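Local coordinates for beta-methylmalyl-CoA dehydratase (Chloroflexus aurantiacus, PDB 4E3E), which catalyses the reversible dehydration of (2R,3S)-beta-methylmalyl-CoA to mesaconyl-CoA, a step of the glyoxylate assimilation cycle, at residues A[71-76]-A[85-90]; A[225-230]-A[247-252]; A[141-146]-A[163-168]; A[255-260]-A[312-317]. All blocks are in the same frame, centred on the assembly; numbering follows the deposited sequence.

Interaction 1 of 4, residues A[71-76]-A[85-90]; sequences IVFGKT and IANLGY
The carbonyl oxygen of Phe73 is gripped twice by Thr76. Thr76 OG1 donates to Phe73 O at 2.8 Å, in the carbonyl plane on a lone pair, and Thr76 N reaches the same oxygen at 3.0 Å. Both bonds lie within the last turn of the segment, on the residue whose ring meets strand 84-95. Phe73 CG lies anti to the backbone N (chi1 -177°), and CE2 leads the ring to Tyr90, whose CE2 lies 4.0 Å from Phe73 CE2. The two side chains run perpendicular to each other, and the phenyl group comes in at the edge of the tyrosine, near its plane. Asn87 adds a polar neighbour: its OD1 sits by the edge of the Phe73 ring, and its ND2 lies 3.4 Å above the plane of the Tyr90 ring, toward the rim. The same ND2 makes a weak bond to Gly89 O. The stronger ties of these polar ends lie elsewhere, Asn87 OD1 with Arg144 and Tyr90 OH with His279. Leu88 and Gly89 both face Trp145 in a classic beta bulge. The packing of helix 65-80 against the antiparallel sheet through Phe73 is that of the hot-dog fold, here beside residues 85-88, which probably bind the substrate.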
# COMPACT_ATOMS: atom_id res chain seq x y z
N ILE A 71 -3.04 15.85 -1.07
CA ILE A 71 -1.68 16.19 -0.66
C ILE A 71 -1.53 17.67 -0.29
O ILE A 71 -0.98 17.98 0.78
CB ILE A 71 -0.65 15.72 -1.71
CG1 ILE A 71 -0.57 14.17 -1.66
CG2 ILE A 71 0.73 16.34 -1.44
CD1 ILE A 71 0.21 13.55 -2.79
N VAL A 72 -2.03 18.57 -1.15
CA VAL A 72 -2.05 20.02 -0.87
C VAL A 72 -2.83 20.28 0.44
O VAL A 72 -2.33 20.97 1.36
CB VAL A 72 -2.62 20.82 -2.07
CG1 VAL A 72 -2.92 22.27 -1.67
CG2 VAL A 72 -1.61 20.81 -3.23
N PHE A 73 -4.02 19.71 0.54
CA PHE A 73 -4.84 19.81 1.76
C PHE A 73 -4.11 19.29 2.99
O PHE A 73 -4.05 19.97 4.03
CB PHE A 73 -6.18 19.09 1.56
CG PHE A 73 -7.14 19.18 2.72
CD1 PHE A 73 -6.96 18.40 3.87
CD2 PHE A 73 -8.27 20.00 2.64
CE1 PHE A 73 -7.89 18.46 4.93
CE2 PHE A 73 -9.19 20.05 3.68
CZ PHE A 73 -9.01 19.28 4.83
N GLY A 74 -3.54 18.09 2.89
CA GLY A 74 -2.82 17.48 4.00
C GLY A 74 -1.71 18.35 4.60
O GLY A 74 -1.58 18.43 5.81
N LYS A 75 -0.92 19.00 3.74
CA LYS A 75 0.13 19.92 4.20
C LYS A 75 -0.39 21.04 5.10
O LYS A 75 0.35 21.54 5.96
CB LYS A 75 0.84 20.59 3.02
CG LYS A 75 1.32 19.65 1.94
CD LYS A 75 2.40 18.77 2.48
CE LYS A 75 2.08 17.30 2.26
NZ LYS A 75 3.15 16.69 3.07
N THR A 76 -1.63 21.46 4.88
CA THR A 76 -2.20 22.61 5.59
C THR A 76 -2.74 22.18 6.95
O THR A 76 -2.92 23.02 7.85
CB THR A 76 -3.36 23.30 4.82
OG1 THR A 76 -4.58 22.53 4.92
CG2 THR A 76 -2.99 23.53 3.37
N ILE A 85 -13.01 21.63 14.62
CA ILE A 85 -14.18 20.77 14.87
C ILE A 85 -14.67 20.17 13.54
O ILE A 85 -15.01 18.99 13.49
CB ILE A 85 -15.35 21.54 15.54
CG1 ILE A 85 -14.90 22.27 16.82
CG2 ILE A 85 -16.55 20.63 15.82
CD1 ILE A 85 -14.65 21.37 18.01
N ALA A 86 -14.68 20.98 12.48
CA ALA A 86 -15.17 20.53 11.18
C ALA A 86 -14.66 21.44 10.07
O ALA A 86 -14.39 22.62 10.30
CB ALA A 86 -16.69 20.49 11.15
N ASN A 87 -14.53 20.88 8.88
CA ASN A 87 -14.39 21.70 7.69
C ASN A 87 -15.79 22.10 7.26
O ASN A 87 -16.70 21.27 7.24
CB ASN A 87 -13.72 20.93 6.57
CG ASN A 87 -13.22 21.86 5.47
OD1 ASN A 87 -12.17 22.49 5.60
ND2 ASN A 87 -13.98 21.96 4.37
N LEU A 88 -15.97 23.37 6.93
CA LEU A 88 -17.31 23.86 6.66
C LEU A 88 -17.66 23.99 5.17
O LEU A 88 -18.82 23.91 4.81
CB LEU A 88 -17.59 25.15 7.44
CG LEU A 88 -17.60 25.01 8.97
CD1 LEU A 88 -17.72 26.38 9.61
CD2 LEU A 88 -18.71 24.08 9.44
N GLY A 89 -16.65 24.17 4.32
CA GLY A 89 -16.88 24.27 2.88
C GLY A 89 -15.60 24.50 2.11
O GLY A 89 -14.53 24.70 2.71
N TYR A 90 -15.71 24.47 0.78
CA TYR A 90 -14.62 24.77 -0.15
C TYR A 90 -15.23 25.71 -1.19
O TYR A 90 -16.45 25.71 -1.39
CB TYR A 90 -14.14 23.50 -0.89
CG TYR A 90 -13.80 22.32 -0.01
CD1 TYR A 90 -14.79 21.42 0.38
CD2 TYR A 90 -12.49 22.07 0.39
CE1 TYR A 90 -14.49 20.32 1.17
CE2 TYR A 90 -12.17 20.97 1.18
CZ TYR A 90 -13.18 20.10 1.57
OH TYR A 90 -12.89 19.01 2.35

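Interaction 2 of 4, residues A[225-230]-A[247-252]; sequences YQNTAR and IVYGGH
Tyr249 is sandwiched between two nitrogens: Asn227 ND2 stands 3.7 Å above one face of its ring, toward the rim, while Gly251 N lies 3.3 Å from the plane on the opposite face, over the centre. Gly251 has no side chain, and a CB there would clash with Tyr249 CZ. The Asn227 amide is steeply tilted, its plane 71° from that of the ring, and it is held by Ala229 N, which donates to Asn227 OD1 at 3.1 Å in an Asx turn. Tyr225 meets the same tyrosine rim to rim, its CD2 3.7 Å from Tyr249 CE2, with the planes 62° apart and neither ring over the other's face. Beyond the pair, Tyr249 OH bonds to His70 and Tyr225 OH to Tyr40. Without the phenol of Tyr249, as with an alanine here, a gap is likely to open between Tyr225 and Asn227, and His70 ND1 would probably lose its hydroxyl partner. Each segment contains a helix end. Gln226, with positive phi, closes helix 215-224 in a Schellman motif, and Tyr249 takes the N-cap position of helix 250-265, its side chain about 8 Å from that of Asn87 in the probable substrate site.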
# COMPACT_ATOMS: atom_id res chain seq x y z
N TYR A 225 -1.20 11.15 2.50
CA TYR A 225 -1.38 12.59 2.37
C TYR A 225 -0.57 13.37 3.42
O TYR A 225 -0.53 14.61 3.38
CB TYR A 225 -2.88 12.97 2.47
CG TYR A 225 -3.76 12.14 1.55
CD1 TYR A 225 -3.32 11.76 0.26
CD2 TYR A 225 -5.03 11.74 1.96
CE1 TYR A 225 -4.11 10.97 -0.57
CE2 TYR A 225 -5.84 10.97 1.14
CZ TYR A 225 -5.38 10.59 -0.11
OH TYR A 225 -6.19 9.83 -0.90
N GLN A 226 0.07 12.64 4.35
CA GLN A 226 0.79 13.25 5.49
C GLN A 226 -0.16 14.24 6.22
O GLN A 226 0.20 15.35 6.62
CB GLN A 226 2.12 13.85 5.01
CG GLN A 226 3.15 12.75 4.64
CD GLN A 226 4.27 13.31 3.80
OE1 GLN A 226 4.01 14.01 2.83
NE2 GLN A 226 5.53 13.03 4.18
N ASN A 227 -1.40 13.79 6.34
CA ASN A 227 -2.47 14.51 7.02
C ASN A 227 -2.49 13.96 8.44
O ASN A 227 -2.59 12.75 8.63
CB ASN A 227 -3.80 14.28 6.26
CG ASN A 227 -5.05 14.80 7.00
OD1 ASN A 227 -5.08 14.91 8.22
ND2 ASN A 227 -6.10 15.11 6.23
N THR A 228 -2.35 14.83 9.43
CA THR A 228 -2.13 14.38 10.80
C THR A 228 -3.32 14.52 11.73
O THR A 228 -3.13 14.32 12.93
CB THR A 228 -1.02 15.19 11.49
OG1 THR A 228 -1.41 16.57 11.52
CG2 THR A 228 0.31 15.06 10.73
N ALA A 229 -4.50 14.91 11.23
CA ALA A 229 -5.64 15.18 12.13
C ALA A 229 -5.91 13.96 12.97
O ALA A 229 -5.95 12.85 12.47
CB ALA A 229 -6.90 15.61 11.35
N ARG A 230 -6.10 14.18 14.26
CA ARG A 230 -6.03 13.12 15.28
C ARG A 230 -7.29 12.25 15.38
O ARG A 230 -7.23 11.09 15.82
CB ARG A 230 -5.64 13.73 16.64
CG ARG A 230 -4.24 14.35 16.63
CD ARG A 230 -4.00 15.44 17.68
NE ARG A 230 -2.58 15.82 17.63
CZ ARG A 230 -2.02 16.87 18.23
NH1 ARG A 230 -2.74 17.70 18.99
NH2 ARG A 230 -0.72 17.08 18.08
N ILE A 247 -12.86 8.86 12.88
CA ILE A 247 -13.65 9.48 11.83
C ILE A 247 -12.83 9.45 10.55
O ILE A 247 -11.63 9.75 10.56
CB ILE A 247 -14.03 10.94 12.18
CG1 ILE A 247 -14.85 10.96 13.48
CG2 ILE A 247 -14.86 11.55 11.06
CD1 ILE A 247 -15.00 12.33 14.11
N VAL A 248 -13.49 9.03 9.47
CA VAL A 248 -12.83 8.95 8.17
C VAL A 248 -12.63 10.34 7.61
O VAL A 248 -13.56 11.16 7.59
CB VAL A 248 -13.64 8.07 7.17
CG1 VAL A 248 -13.00 8.11 5.77
CG2 VAL A 248 -13.72 6.64 7.68
N TYR A 249 -11.41 10.62 7.16
CA TYR A 249 -11.11 11.82 6.43
C TYR A 249 -12.16 12.07 5.35
O TYR A 249 -12.37 11.22 4.45
CB TYR A 249 -9.71 11.67 5.78
CG TYR A 249 -9.33 12.74 4.79
CD1 TYR A 249 -9.55 14.10 5.06
CD2 TYR A 249 -8.69 12.40 3.57
CE1 TYR A 249 -9.17 15.09 4.14
CE2 TYR A 249 -8.32 13.38 2.67
CZ TYR A 249 -8.57 14.72 2.95
OH TYR A 249 -8.20 15.69 2.02
N GLY A 250 -12.81 13.23 5.42
CA GLY A 250 -13.82 13.61 4.43
C GLY A 250 -13.36 13.47 2.98
O GLY A 250 -14.12 13.04 2.10
N GLY A 251 -12.10 13.82 2.71
CA GLY A 251 -11.56 13.70 1.35
C GLY A 251 -11.45 12.26 0.86
O GLY A 251 -11.45 12.01 -0.35
N HIS A 252 -11.35 11.31 1.79
CA HIS A 252 -11.41 9.88 1.44
C HIS A 252 -12.74 9.57 0.80
O HIS A 252 -12.82 8.83 -0.19
CB HIS A 252 -11.17 9.02 2.68
CG HIS A 252 -10.95 7.53 2.38
ND1 HIS A 252 -9.82 7.06 1.85
CD2 HIS A 252 -11.76 6.41 2.66
CE1 HIS A 252 -9.89 5.72 1.73
NE2 HIS A 252 -11.08 5.32 2.25

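Interaction 3 of 4, residues A[141-146]-A[163-168]; sequences EYIRWV and PDLPDS
Extended strand 141-146 is passed by the irregular chain 163-168 without sheet pairing, the backbones coming nearest at Ile143 and Leu165, whose CA atoms are 8.2 Å apart. The setting is the outer face of the hot-dog sheet. Tyr142 and Arg144 turn inward to helix 65-80, whereas Ile143 and Trp145 point the other way, toward the passing segment. Such alternation lets one strand serve two layers at once. Leu165 carries this apolar, partly exposed contact. Its CD2 meets Ile143 CG2 at 3.8 Å and also comes near Trp145 CZ3, while its CD1 lies over the indole. Pro166 adds a looser touch, its CD 4.4 Å from Ile143 CD1. Trp145 also stacks with Tyr126 and packs on Leu88, a residue of the probable substrate site. Cut back to an alanine, position Trp145 is likely to lose the platform under Leu165 and the stacking partner of Tyr126. With CG of Trp145 wedged between its own backbone N and carbonyl carbon (chi1 56°), the indole offers a face to the leucine, which comes at it from the opposing direction. In this CH-pi contact, Leu165 CD1 sits 3.9 Å from the centroid of the six-membered ring of Trp145, 18° off its normal.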
# COMPACT_ATOMS: atom_id res chain seq x y z
N GLU A 141 -5.24 25.94 -6.39
CA GLU A 141 -5.61 26.90 -5.34
C GLU A 141 -7.08 26.71 -4.97
O GLU A 141 -7.89 26.32 -5.82
CB GLU A 141 -5.33 28.34 -5.78
CG GLU A 141 -6.15 28.80 -6.98
CD GLU A 141 -5.91 30.26 -7.34
OE1 GLU A 141 -5.74 31.09 -6.42
OE2 GLU A 141 -5.87 30.58 -8.53
N TYR A 142 -7.43 26.97 -3.73
CA TYR A 142 -8.82 26.87 -3.29
C TYR A 142 -9.00 27.66 -2.00
O TYR A 142 -8.02 28.06 -1.35
CB TYR A 142 -9.25 25.40 -3.09
CG TYR A 142 -8.45 24.68 -2.02
CD1 TYR A 142 -8.76 24.84 -0.67
CD2 TYR A 142 -7.38 23.85 -2.37
CE1 TYR A 142 -8.01 24.20 0.32
CE2 TYR A 142 -6.62 23.21 -1.39
CZ TYR A 142 -6.94 23.39 -0.05
OH TYR A 142 -6.21 22.77 0.93
N ILE A 143 -10.26 27.87 -1.63
CA ILE A 143 -10.60 28.47 -0.36
C ILE A 143 -11.31 27.39 0.43
O ILE A 143 -12.12 26.63 -0.11
CB ILE A 143 -11.53 29.69 -0.55
CG1 ILE A 143 -10.77 30.84 -1.22
CG2 ILE A 143 -12.16 30.12 0.77
CD1 ILE A 143 -11.68 31.85 -1.87
N ARG A 144 -11.00 27.29 1.71
CA ARG A 144 -11.80 26.45 2.58
C ARG A 144 -12.00 27.19 3.88
O ARG A 144 -11.24 28.12 4.21
CB ARG A 144 -11.16 25.05 2.79
CG ARG A 144 -10.03 24.94 3.81
CD ARG A 144 -9.65 23.48 3.99
NE ARG A 144 -8.42 23.23 4.73
CZ ARG A 144 -8.35 22.60 5.91
NH1 ARG A 144 -9.47 22.15 6.51
NH2 ARG A 144 -7.17 22.40 6.48
N TRP A 145 -13.04 26.81 4.61
CA TRP A 145 -13.26 27.38 5.92
C TRP A 145 -13.56 26.31 6.91
O TRP A 145 -14.19 25.30 6.57
CB TRP A 145 -14.28 28.54 5.92
CG TRP A 145 -15.65 28.24 5.35
CD1 TRP A 145 -16.83 28.09 6.05
CD2 TRP A 145 -16.02 28.10 3.93
NE1 TRP A 145 -17.89 27.85 5.20
CE2 TRP A 145 -17.48 27.85 3.92
CE3 TRP A 145 -15.33 28.15 2.72
CZ2 TRP A 145 -18.18 27.65 2.73
CZ3 TRP A 145 -16.05 27.95 1.53
CH2 TRP A 145 -17.44 27.70 1.54
N VAL A 146 -13.06 26.50 8.13
CA VAL A 146 -13.06 25.48 9.18
C VAL A 146 -13.52 26.09 10.49
O VAL A 146 -13.26 27.26 10.78
CB VAL A 146 -11.65 24.85 9.39
CG1 VAL A 146 -11.29 23.95 8.23
CG2 VAL A 146 -10.58 25.92 9.50
N PRO A 163 -15.04 36.69 3.66
CA PRO A 163 -14.80 37.04 2.27
C PRO A 163 -16.00 36.68 1.39
O PRO A 163 -16.82 35.84 1.78
CB PRO A 163 -13.59 36.17 1.90
CG PRO A 163 -13.72 34.96 2.77
CD PRO A 163 -14.38 35.43 4.05
N ASP A 164 -16.11 37.33 0.23
CA ASP A 164 -17.07 36.91 -0.78
C ASP A 164 -16.53 35.61 -1.36
O ASP A 164 -15.33 35.50 -1.63
CB ASP A 164 -17.22 37.95 -1.89
CG ASP A 164 -17.72 39.29 -1.37
OD1 ASP A 164 -18.56 39.32 -0.43
OD2 ASP A 164 -17.28 40.33 -1.91
N LEU A 165 -17.40 34.62 -1.53
CA LEU A 165 -17.00 33.30 -2.00
C LEU A 165 -17.58 33.07 -3.39
O LEU A 165 -18.77 33.28 -3.60
CB LEU A 165 -17.49 32.22 -1.03
CG LEU A 165 -16.94 32.27 0.40
CD1 LEU A 165 -17.79 31.41 1.33
CD2 LEU A 165 -15.48 31.85 0.45
N PRO A 166 -16.74 32.65 -4.36
CA PRO A 166 -17.29 32.36 -5.68
C PRO A 166 -18.20 31.13 -5.63
O PRO A 166 -17.92 30.19 -4.90
CB PRO A 166 -16.05 32.07 -6.53
CG PRO A 166 -15.00 31.64 -5.55
CD PRO A 166 -15.28 32.45 -4.31
N ASP A 167 -19.29 31.14 -6.39
CA ASP A 167 -20.19 29.99 -6.43
C ASP A 167 -19.53 28.81 -7.17
O ASP A 167 -19.80 27.65 -6.87
CB ASP A 167 -21.50 30.36 -7.10
CG ASP A 167 -22.45 29.19 -7.24
OD1 ASP A 167 -23.10 28.81 -6.25
OD2 ASP A 167 -22.54 28.66 -8.36
N SER A 168 -18.68 29.12 -8.14
CA SER A 168 -18.01 28.10 -8.94
C SER A 168 -16.76 28.73 -9.53
O SER A 168 -16.65 29.96 -9.58
CB SER A 168 -18.93 27.61 -10.08
OG SER A 168 -19.34 28.69 -10.93

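Interaction 4 of 4, residues A[255-260]-A[312-317]; sequences SLARSL and VRTVAT
Helix 255-260 rests on strand 312-317 through one small side chain, that of Ala257, set against Thr314 and Ala316. Ser255, first of the segment, takes no part in the strand contact and shares hydrogen bonds with Tyr36 and His70, while its carbonyl oxygen receives Ser259 N at 3.0 Å one turn on. Leu256 packs on Tyr40 and also on Arg223 of the third subunit. Ala257 then brings the backbones close, its CA only 6.1 Å from that of Ala316. Its single methyl group, CB, touches Thr314 CG2 at 3.9 Å and has Ala316 CB at 4.4 Å. The threonine presents carbon and not oxygen because CG2 stands anti to its backbone N, with OG1 beside that nitrogen (chi1 -57°). The hydroxyl, buried with the rest of the residue, is satisfied within the sheet by Tyr344 and Ser293. Arg258 bonds to Ala268 O and makes a cation-pi contact with Phe44; Ser259 OG bonds to Tyr40 O. Leu260 points its CB toward the strand side and packs on Ala291 of strand 288-300, and its N closes the helical turn onto Leu256 O at 2.8 Å. Thr314 and Ala316, two apart, rise from the same face of the strand, with Val315 between them pointing away. The small side chains on both sides are consistent with so short a spacing between helix and sheet. The arrangement is that of the second half of a double hot-dog fold, where helix 250-265 is the sausage and the antiparallel sheet the bun.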
# COMPACT_ATOMS: atom_id res chain seq x y z
N SER A 255 -12.85 10.89 -2.73
CA SER A 255 -12.09 10.04 -3.64
C SER A 255 -12.81 8.73 -3.98
O SER A 255 -12.74 8.25 -5.13
CB SER A 255 -10.69 9.82 -3.09
OG SER A 255 -9.84 10.90 -3.50
N LEU A 256 -13.50 8.15 -3.01
CA LEU A 256 -14.33 7.00 -3.28
C LEU A 256 -15.48 7.34 -4.25
O LEU A 256 -15.73 6.60 -5.21
CB LEU A 256 -14.90 6.42 -1.96
CG LEU A 256 -13.91 5.66 -1.04
CD1 LEU A 256 -14.52 5.41 0.33
CD2 LEU A 256 -13.46 4.33 -1.66
N ALA A 257 -16.19 8.44 -3.98
CA ALA A 257 -17.31 8.87 -4.83
C ALA A 257 -16.85 9.07 -6.26
O ALA A 257 -17.53 8.63 -7.21
CB ALA A 257 -17.95 10.15 -4.28
N ARG A 258 -15.70 9.71 -6.44
CA ARG A 258 -15.16 9.92 -7.77
C ARG A 258 -14.89 8.57 -8.44
O ARG A 258 -15.25 8.36 -9.62
CB ARG A 258 -13.91 10.80 -7.70
CG ARG A 258 -13.06 10.87 -8.98
CD ARG A 258 -13.71 11.53 -10.20
NE ARG A 258 -12.68 11.70 -11.24
CZ ARG A 258 -12.90 11.92 -12.53
NH1 ARG A 258 -14.14 12.02 -13.02
NH2 ARG A 258 -11.85 12.05 -13.35
N SER A 259 -14.26 7.65 -7.70
CA SER A 259 -13.98 6.33 -8.24
C SER A 259 -15.28 5.62 -8.67
O SER A 259 -15.39 5.15 -9.79
CB SER A 259 -13.22 5.48 -7.23
OG SER A 259 -12.93 4.24 -7.82
N LEU A 260 -16.27 5.58 -7.78
CA LEU A 260 -17.57 4.99 -8.09
C LEU A 260 -18.26 5.64 -9.29
O LEU A 260 -18.95 4.97 -10.07
CB LEU A 260 -18.50 5.13 -6.88
CG LEU A 260 -18.14 4.37 -5.60
CD1 LEU A 260 -19.06 4.82 -4.47
CD2 LEU A 260 -18.22 2.86 -5.82
N VAL A 312 -20.96 18.97 -12.16
CA VAL A 312 -21.53 17.75 -11.61
C VAL A 312 -21.69 17.89 -10.11
O VAL A 312 -20.79 18.42 -9.44
CB VAL A 312 -20.63 16.53 -11.93
CG1 VAL A 312 -21.21 15.22 -11.36
CG2 VAL A 312 -20.38 16.40 -13.44
N ARG A 313 -22.83 17.43 -9.59
CA ARG A 313 -22.96 17.17 -8.17
C ARG A 313 -22.90 15.66 -7.96
O ARG A 313 -23.73 14.92 -8.51
CB ARG A 313 -24.29 17.69 -7.61
CG ARG A 313 -24.43 17.48 -6.10
CD ARG A 313 -25.83 17.82 -5.53
NE ARG A 313 -26.32 19.12 -5.98
CZ ARG A 313 -25.83 20.31 -5.60
NH1 ARG A 313 -24.82 20.39 -4.73
NH2 ARG A 313 -26.35 21.42 -6.10
N THR A 314 -21.93 15.20 -7.18
CA THR A 314 -21.95 13.81 -6.73
C THR A 314 -22.28 13.77 -5.25
O THR A 314 -21.66 14.46 -4.44
CB THR A 314 -20.65 13.08 -7.04
OG1 THR A 314 -20.38 13.16 -8.46
CG2 THR A 314 -20.73 11.62 -6.62
N VAL A 315 -23.28 12.97 -4.91
CA VAL A 315 -23.72 12.82 -3.53
C VAL A 315 -23.34 11.42 -3.07
O VAL A 315 -23.70 10.44 -3.74
CB VAL A 315 -25.25 12.99 -3.45
CG1 VAL A 315 -25.74 12.76 -2.03
CG2 VAL A 315 -25.65 14.38 -3.93
N ALA A 316 -22.61 11.31 -1.96
CA ALA A 316 -22.28 10.00 -1.40
C ALA A 316 -23.20 9.71 -0.22
O ALA A 316 -23.51 10.59 0.59
CB ALA A 316 -20.81 9.90 -0.98
N THR A 317 -23.61 8.47 -0.11
CA THR A 317 -24.46 8.04 0.97
C THR A 317 -23.87 6.82 1.62
O THR A 317 -23.07 6.14 1.04
CB THR A 317 -25.87 7.70 0.49
OG1 THR A 317 -25.82 6.70 -0.50
CG2 THR A 317 -26.51 8.87 -0.09

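Overall arrangement
Interactions 1 and 4 repeat one theme in the two halves of the fold, a long helix laid on the antiparallel sheet; the centres of the two contacts are about 18 Å apart. Interaction 2 lies close to interaction 1, centres about 9 Å apart, with Lys75 NZ bonded to Gln226 OE1 at 2.8 Å, and about 17 Å between centres from interaction 4, with which it shares helix 250-265. Interaction 3 is on the other face of the sheet from helix 65-80 but is joined to interaction 1 through neighbouring strands, Leu88 N lying 2.7 Å from Trp145 O. Residues 85-88 of interaction 1 belong to the substrate site inferred from relatives.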